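Long-range contacts in oxidoreductase, short chain dehydrogenase/reductase family protein (Bifidobacterium adolescentis L2-32, PDB 6OW4), which acts as an NADH-dependent 20beta-hydroxysteroid dehydrogenase of the short-chain dehydrogenase/reductase family: residues G222-T227 with Y279-D284; F37-R42 with F271-A276. One frame throughout, in Å; residues are numbered along the deposited sequence. Where two conformers were deposited one is given.

Interaction 1 of 2, residues G222-T227 with Y279-D284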
ATOM      1  N   GLY F 222     -21.195 -15.311   2.894  1.00 26.51           N
ATOM      2  CA  GLY F 222     -20.727 -15.436   4.289  1.00 25.20           C
ATOM      3  C   GLY F 222     -19.318 -16.000   4.375  1.00 23.96           C
ATOM      4  O   GLY F 222     -18.959 -16.529   5.443  1.00 23.36           O
ATOM      5  N   ILE F 223     -18.536 -15.877   3.298  1.00 23.58           N
ATOM      6  CA  ILE F 223     -17.141 -16.399   3.199  1.00 23.30           C
ATOM      7  C   ILE F 223     -16.175 -15.214   3.306  1.00 21.94           C
ATOM      8  O   ILE F 223     -16.319 -14.262   2.516  1.00 21.37           O
ATOM      9  CB  ILE F 223     -16.949 -17.209   1.897  1.00 24.00           C
ATOM     10  CG1 ILE F 223     -17.912 -18.400   1.836  1.00 24.63           C
ATOM     11  CG2 ILE F 223     -15.498 -17.647   1.730  1.00 23.84           C
ATOM     12  CD1 ILE F 223     -17.955 -19.106   0.501  1.00 24.90           C
ATOM     13  N   ARG F 224     -15.250 -15.268   4.269  1.00 21.40           N
ATOM     14  CA  ARG F 224     -14.136 -14.297   4.429  1.00 20.75           C
ATOM     15  C   ARG F 224     -12.882 -14.889   3.782  1.00 20.76           C
ATOM     16  O   ARG F 224     -12.730 -16.127   3.816  1.00 22.34           O
ATOM     17  CB  ARG F 224     -13.907 -13.974   5.909  1.00 20.47           C
ATOM     18  CG  ARG F 224     -15.106 -13.332   6.589  1.00 20.55           C
ATOM     19  CD  ARG F 224     -14.881 -12.993   8.050  1.00 20.39           C
ATOM     20  NE  ARG F 224     -14.480 -14.145   8.852  1.00 20.61           N
ATOM     21  CZ  ARG F 224     -13.242 -14.408   9.269  1.00 20.82           C
ATOM     22  NH1 ARG F 224     -12.234 -13.605   8.966  1.00 20.55           N
ATOM     23  NH2 ARG F 224     -13.016 -15.487  10.000  1.00 21.28           N
ATOM     24  N   SER F 225     -12.035 -14.036   3.200  1.00 19.52           N
ATOM     25  CA  SER F 225     -10.769 -14.414   2.522  1.00 19.01           C
ATOM     26  C   SER F 225      -9.667 -13.432   2.920  1.00 18.00           C
ATOM     27  O   SER F 225      -9.800 -12.235   2.606  1.00 17.61           O
ATOM     28  CB  SER F 225     -10.939 -14.460   1.025  1.00 19.21           C
ATOM     29  OG  SER F 225      -9.730 -14.857   0.388  1.00 18.80           O
ATOM     30  N   ASN F 226      -8.624 -13.929   3.585  1.00 17.93           N
ATOM     31  CA  ASN F 226      -7.483 -13.112   4.074  1.00 18.18           C
ATOM     32  C   ASN F 226      -6.176 -13.844   3.761  1.00 17.99           C
ATOM     33  O   ASN F 226      -6.222 -15.060   3.497  1.00 17.35           O
ATOM     34  CB  ASN F 226      -7.609 -12.808   5.568  1.00 17.96           C
ATOM     35  CG  ASN F 226      -8.809 -11.942   5.886  1.00 18.24           C
ATOM     36  OD1 ASN F 226      -8.829 -10.757   5.554  1.00 18.26           O
ATOM     37  ND2 ASN F 226      -9.811 -12.523   6.527  1.00 18.13           N
ATOM     38  N   THR F 227      -5.063 -13.111   3.793  1.00 18.47           N
ATOM     39  CA  THR F 227      -3.694 -13.643   3.589  1.00 19.05           C
ATOM     40  C   THR F 227      -2.858 -13.426   4.852  1.00 19.24           C
ATOM     41  O   THR F 227      -3.111 -12.448   5.581  1.00 18.92           O
ATOM     42  CB  THR F 227      -3.017 -12.988   2.383  1.00 19.42           C
ATOM     43  OG1 THR F 227      -2.994 -11.580   2.613  1.00 19.76           O
ATOM     44  CG2 THR F 227      -3.727 -13.288   1.083  1.00 19.81           C
ATOM     45  N   TYR F 279     -15.145  -9.627  11.276  1.00 20.31           N
ATOM     46  CA  TYR F 279     -15.281  -8.412  10.426  1.00 19.85           C
ATOM     47  C   TYR F 279     -13.956  -8.107   9.712  1.00 19.88           C
ATOM     48  O   TYR F 279     -13.735  -6.940   9.313  1.00 20.23           O
ATOM     49  CB  TYR F 279     -15.752  -7.216  11.256  1.00 19.00           C
ATOM     50  CG  TYR F 279     -16.402  -6.117  10.451  1.00 17.99           C
ATOM     51  CD1 TYR F 279     -17.558  -6.354   9.723  1.00 17.36           C
ATOM     52  CD2 TYR F 279     -15.869  -4.838  10.420  1.00 17.90           C
ATOM     53  CE1 TYR F 279     -18.163  -5.352   8.980  1.00 16.90           C
ATOM     54  CE2 TYR F 279     -16.462  -3.824   9.682  1.00 17.37           C
ATOM     55  CZ  TYR F 279     -17.613  -4.082   8.957  1.00 16.91           C
ATOM     56  OH  TYR F 279     -18.203  -3.088   8.232  1.00 16.00           O
ATOM     57  N   VAL F 280     -13.110  -9.127   9.539  1.00 20.30           N
ATOM     58  CA  VAL F 280     -11.826  -9.041   8.784  1.00 19.98           C
ATOM     59  C   VAL F 280     -11.965  -9.891   7.516  1.00 19.61           C
ATOM     60  O   VAL F 280     -12.159 -11.114   7.643  1.00 19.40           O
ATOM     61  CB  VAL F 280     -10.625  -9.496   9.638  1.00 20.20           C
ATOM     62  CG1 VAL F 280      -9.300  -9.161   8.967  1.00 20.12           C
ATOM     63  CG2 VAL F 280     -10.675  -8.913  11.042  1.00 20.39           C
ATOM     64  N   THR F 281     -11.883  -9.258   6.345  1.00 19.07           N
ATOM     65  CA  THR F 281     -11.895  -9.931   5.019  1.00 18.59           C
ATOM     66  C   THR F 281     -11.175  -9.049   3.992  1.00 18.13           C
ATOM     67  O   THR F 281     -11.256  -7.815   4.115  1.00 17.44           O
ATOM     68  CB  THR F 281     -13.328 -10.277   4.596  1.00 19.06           C
ATOM     69  OG1 THR F 281     -13.261 -11.147   3.466  1.00 18.60           O
ATOM     70  CG2 THR F 281     -14.164  -9.062   4.259  1.00 19.54           C
ATOM     71  N   GLY F 282     -10.491  -9.671   3.030  1.00 18.00           N
ATOM     72  CA  GLY F 282      -9.841  -8.990   1.895  1.00 18.11           C
ATOM     73  C   GLY F 282      -8.647  -8.154   2.325  1.00 17.94           C
ATOM     74  O   GLY F 282      -8.326  -7.184   1.612  1.00 17.57           O
ATOM     75  N   THR F 283      -8.000  -8.521   3.436  1.00 18.32           N
ATOM     76  CA  THR F 283      -6.785  -7.841   3.959  1.00 18.79           C
ATOM     77  C   THR F 283      -5.681  -8.871   4.220  1.00 18.78           C
ATOM     78  O   THR F 283      -5.935 -10.081   4.066  1.00 18.83           O
ATOM     79  CB  THR F 283      -7.101  -7.008   5.208  1.00 18.89           C
ATOM     80  OG1 THR F 283      -5.954  -6.200   5.473  1.00 19.48           O
ATOM     81  CG2 THR F 283      -7.438  -7.842   6.426  1.00 19.17           C
ATOM     82  N   ASP F 284      -4.498  -8.381   4.596  1.00 18.57           N
ATOM     83  CA  ASP F 284      -3.283  -9.187   4.867  1.00 19.20           C
ATOM     84  C   ASP F 284      -2.830  -8.926   6.306  1.00 19.26           C
ATOM     85  O   ASP F 284      -2.932  -7.773   6.756  1.00 18.96           O
ATOM     86  CB  ASP F 284      -2.164  -8.831   3.888  1.00 19.53           C
ATOM     87  CG  ASP F 284      -0.882  -9.607   4.129  1.00 20.25           C
ATOM     88  OD1 ASP F 284      -0.939 -10.854   4.111  1.00 20.74           O
ATOM     89  OD2 ASP F 284       0.161  -8.957   4.345  1.00 21.58           O
TER
HETATM   90  O   HOH W   1     -15.606 -11.749   2.236  1.00 15.42           O
HETATM   91  O   HOH W   2      -7.051 -10.611   1.207  1.00 20.81           O
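R224 and N226 of strand 223-230 both reach the carbonyl oxygen of V280, in the loop that leads into strand 284-287, the neighbouring strand, outermost within this chain, of the parallel Rossmann sheet of this short-chain dehydrogenase. The guanidinium meets V280 O edge-on and in the carbonyl plane, with R224 NH1 at 2.8 Å, while N226 ND2 comes from above that plane at 3.0 Å from V280 O, so the two donors reach one acceptor from different directions. The carboxamide of N226 grips the loop twice: its OD1 accepts from T283 N (3.2 Å, nearly straight at 164°), and these two bonds fix the flip of the amide. Between them the backbone is tied by G282 N to S225 O at 2.7 Å; G282 can make the turn at a positive phi of 69°, which glycine accepts readily. T281 turns its OG1 to the strand (chi1 -169°, opposite the backbone N), where it takes the N-H of S225 and gives its proton to a water that in turn donates to I223 O. Only beyond this does regular pairing begin, with T227 N donating to T283 O and a parallel bridge between T227 and D284. Farther out, R224 NH2 is held by L272 O, S225 OG by S211 of helix 198-217, and M256 of the second subunit packs on R224. At the bridge itself, T227 OG1 donates to the anti side of D284 OD1 at 2.6 Å, an oxygen that also bonds S229 OG.

Interaction 2 of 2, residues F37-R42 with F271-A276; sequences FSMRGR and FLASDA
M39 leaves beside its backbone N (chi1 -65°) and bends at chi2 (-68°) and chi3 (-64°), carrying its thioether to the end of helix 262-273, where SD lies 3.5 Å from S274 CA and CE rests 3.9 Å from A273 CB. R42 is modelled in two conformers, so its contacts, which belong to the one described, are doubtful: the M39 methyl sits over the centre of one guanidinium face, NH1 makes a weak, poorly aimed bond to A273 O, and a long salt bridge, 3.8 Å from R42 NH1 to D275 OD1, comes at the guanidinium edge. At the other end of the loop, F37 lays a face of its ring against the methyl of A276, a CH-pi contact with CB 3.6 Å from the ring centroid, and F37 CE2 meets the ring edge of F271 at CD1. Both rings also reach the second subunit: F271 stacks on F271 there, and F37 meets F37. The loop is shaped by an ST turn, S38 OG accepting from R40 N, followed by a type II turn from M39 to R42 that leads into strand 42-47, an inner strand of the Rossmann sheet. Apolar groups therefore do most of the joining, the thioether and the F37 ring gripping the helix end and the turn after it.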
ATOM      1  N   PHE F  37     -12.432 -17.416  19.823  1.00 33.80           N
ATOM      2  CA  PHE F  37     -11.193 -18.093  19.352  1.00 33.96           C
ATOM      3  C   PHE F  37     -11.387 -19.614  19.316  1.00 34.23           C
ATOM      4  O   PHE F  37     -10.454 -20.328  18.893  1.00 33.44           O
ATOM      5  CB  PHE F  37     -10.010 -17.697  20.239  1.00 34.05           C
ATOM      6  CG  PHE F  37      -9.714 -16.221  20.230  1.00 34.07           C
ATOM      7  CD1 PHE F  37     -10.332 -15.369  21.131  1.00 34.16           C
ATOM      8  CD2 PHE F  37      -8.837 -15.679  19.303  1.00 34.48           C
ATOM      9  CE1 PHE F  37     -10.067 -14.008  21.116  1.00 34.89           C
ATOM     10  CE2 PHE F  37      -8.572 -14.317  19.289  1.00 34.63           C
ATOM     11  CZ  PHE F  37      -9.187 -13.485  20.195  1.00 35.03           C
ATOM     12  N   SER F  38     -12.557 -20.097  19.748  1.00 34.60           N
ATOM     13  CA  SER F  38     -12.969 -21.520  19.649  1.00 36.02           C
ATOM     14  C   SER F  38     -13.150 -21.896  18.175  1.00 36.75           C
ATOM     15  O   SER F  38     -13.463 -21.001  17.365  1.00 36.51           O
ATOM     16  CB  SER F  38     -14.226 -21.786  20.437  1.00 36.45           C
ATOM     17  OG  SER F  38     -14.700 -23.105  20.212  1.00 37.08           O
ATOM     18  N   MET F  39     -12.945 -23.172  17.850  1.00 38.71           N
ATOM     19  CA  MET F  39     -13.221 -23.753  16.510  1.00 40.63           C
ATOM     20  C   MET F  39     -14.011 -25.056  16.689  1.00 41.76           C
ATOM     21  O   MET F  39     -13.867 -25.961  15.844  1.00 41.67           O
ATOM     22  CB  MET F  39     -11.915 -24.025  15.754  1.00 40.83           C
ATOM     23  CG  MET F  39     -11.123 -22.770  15.422  1.00 40.79           C
ATOM     24  SD  MET F  39     -11.936 -21.708  14.192  1.00 40.87           S
ATOM     25  CE  MET F  39     -11.921 -22.776  12.753  1.00 41.23           C
ATOM     26  N   ARG F  40     -14.829 -25.132  17.744  1.00 43.10           N
ATOM     27  CA  ARG F  40     -15.653 -26.322  18.083  1.00 44.82           C
ATOM     28  C   ARG F  40     -16.828 -26.408  17.104  1.00 45.38           C
ATOM     29  O   ARG F  40     -17.415 -25.354  16.787  1.00 45.96           O
ATOM     30  CB  ARG F  40     -16.131 -26.260  19.536  1.00 46.60           C
ATOM     31  CG  ARG F  40     -15.007 -26.372  20.555  1.00 49.13           C
ATOM     32  CD  ARG F  40     -15.431 -27.067  21.835  1.00 50.86           C
ATOM     33  NE  ARG F  40     -14.316 -27.218  22.761  1.00 53.56           N
ATOM     34  CZ  ARG F  40     -13.322 -28.096  22.632  1.00 55.34           C
ATOM     35  NH1 ARG F  40     -13.281 -28.929  21.604  1.00 54.10           N
ATOM     36  NH2 ARG F  40     -12.363 -28.136  23.541  1.00 56.66           N
ATOM     37  N   GLY F  41     -17.137 -27.623  16.641  1.00 46.01           N
ATOM     38  CA  GLY F  41     -18.211 -27.908  15.672  1.00 46.23           C
ATOM     39  C   GLY F  41     -17.887 -27.379  14.284  1.00 45.49           C
ATOM     40  O   GLY F  41     -18.840 -27.180  13.503  1.00 49.92           O
ATOM     41  N   ARG F  42     -16.599 -27.171  13.978  1.00 43.39           N
ATOM     42  CA  ARG F  42     -16.127 -26.645  12.668  0.59 42.25           C
ATOM     43  C   ARG F  42     -15.186 -27.664  12.018  1.00 42.25           C
ATOM     44  O   ARG F  42     -14.526 -28.418  12.763  1.00 42.73           O
ATOM     45  CB  ARG F  42     -15.434 -25.289  12.841  0.59 40.48           C
ATOM     46  CG  ARG F  42     -16.398 -24.130  13.048  0.59 39.52           C
ATOM     47  CD  ARG F  42     -15.727 -22.771  12.967  0.59 38.56           C
ATOM     48  NE  ARG F  42     -15.231 -22.459  11.631  0.59 37.70           N
ATOM     49  CZ  ARG F  42     -14.774 -21.270  11.241  0.59 36.75           C
ATOM     50  NH1 ARG F  42     -14.745 -20.251  12.084  0.59 36.54           N
ATOM     51  NH2 ARG F  42     -14.343 -21.105  10.003  0.59 35.84           N
ATOM     52  N   PHE F 271      -6.799 -17.050  14.591  1.00 23.57           N
ATOM     53  CA  PHE F 271      -7.484 -15.731  14.645  1.00 23.30           C
ATOM     54  C   PHE F 271      -8.320 -15.522  13.374  1.00 22.71           C
ATOM     55  O   PHE F 271      -9.504 -15.158  13.493  1.00 21.92           O
ATOM     56  CB  PHE F 271      -6.471 -14.598  14.841  1.00 23.19           C
ATOM     57  CG  PHE F 271      -7.044 -13.210  14.689  1.00 23.00           C
ATOM     58  CD1 PHE F 271      -7.944 -12.707  15.617  1.00 23.02           C
ATOM     59  CD2 PHE F 271      -6.691 -12.408  13.613  1.00 22.77           C
ATOM     60  CE1 PHE F 271      -8.477 -11.436  15.473  1.00 22.62           C
ATOM     61  CE2 PHE F 271      -7.225 -11.136  13.472  1.00 22.66           C
ATOM     62  CZ  PHE F 271      -8.115 -10.652  14.403  1.00 22.56           C
ATOM     63  N   LEU F 272      -7.722 -15.749  12.199  1.00 22.97           N
ATOM     64  CA  LEU F 272      -8.374 -15.528  10.878  1.00 23.18           C
ATOM     65  C   LEU F 272      -9.447 -16.598  10.636  1.00 23.27           C
ATOM     66  O   LEU F 272     -10.500 -16.250  10.075  1.00 23.31           O
ATOM     67  CB  LEU F 272      -7.319 -15.536   9.766  1.00 23.30           C
ATOM     68  CG  LEU F 272      -6.412 -14.304   9.706  1.00 23.50           C
ATOM     69  CD1 LEU F 272      -5.383 -14.441   8.594  1.00 23.31           C
ATOM     70  CD2 LEU F 272      -7.222 -13.029   9.516  1.00 23.60           C
ATOM     71  N   ALA F 273      -9.194 -17.843  11.051  1.00 23.46           N
ATOM     72  CA  ALA F 273     -10.124 -18.988  10.898  1.00 24.04           C
ATOM     73  C   ALA F 273     -11.340 -18.810  11.820  1.00 25.29           C
ATOM     74  O   ALA F 273     -12.459 -19.152  11.386  1.00 25.95           O
ATOM     75  CB  ALA F 273      -9.402 -20.283  11.179  1.00 23.88           C
ATOM     76  N   SER F 274     -11.127 -18.285  13.033  1.00 25.47           N
ATOM     77  CA  SER F 274     -12.145 -18.172  14.113  1.00 25.73           C
ATOM     78  C   SER F 274     -12.967 -16.884  13.956  1.00 25.18           C
ATOM     79  O   SER F 274     -12.648 -16.075  13.066  1.00 25.68           O
ATOM     80  CB  SER F 274     -11.489 -18.255  15.473  1.00 26.01           C
ATOM     81  OG  SER F 274     -10.730 -17.089  15.756  1.00 26.00           O
ATOM     82  N   ASP F 275     -13.986 -16.710  14.803  1.00 25.44           N
ATOM     83  CA  ASP F 275     -14.929 -15.556  14.789  1.00 25.37           C
ATOM     84  C   ASP F 275     -14.262 -14.304  15.366  1.00 23.60           C
ATOM     85  O   ASP F 275     -14.862 -13.220  15.243  1.00 22.50           O
ATOM     86  CB  ASP F 275     -16.199 -15.857  15.583  1.00 26.83           C
ATOM     87  CG  ASP F 275     -16.965 -17.054  15.056  1.00 28.76           C
ATOM     88  OD1 ASP F 275     -16.310 -18.057  14.720  1.00 31.06           O
ATOM     89  OD2 ASP F 275     -18.204 -16.969  14.974  1.00 30.81           O
ATOM     90  N   ALA F 276     -13.084 -14.443  15.982  1.00 22.80           N
ATOM     91  CA  ALA F 276     -12.279 -13.320  16.519  1.00 22.87           C
ATOM     92  C   ALA F 276     -12.025 -12.282  15.418  1.00 22.64           C
ATOM     93  O   ALA F 276     -11.850 -11.097  15.758  1.00 22.01           O
ATOM     94  CB  ALA F 276     -10.987 -13.842  17.098  1.00 23.21           C
TER

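How the interactions relate
Along the chain the segments alternate: 37-42, 222-227, 271-276, then 279-284, so the two contacts interlock, their centres 14 Å apart. Helix 262-273 and the turn after it link them: its C-terminal end packs against the loop before strand 42-47, and the chain then runs on to the loop beside strand 223-230. They also touch directly, through R224 of interaction 1 and L272 of interaction 2, and N226 packs on L272 as well. Together they relate inner strand 42-47 of the seven-stranded Rossmann sheet to strand 284-287, outermost within this chain, and both border the second subunit.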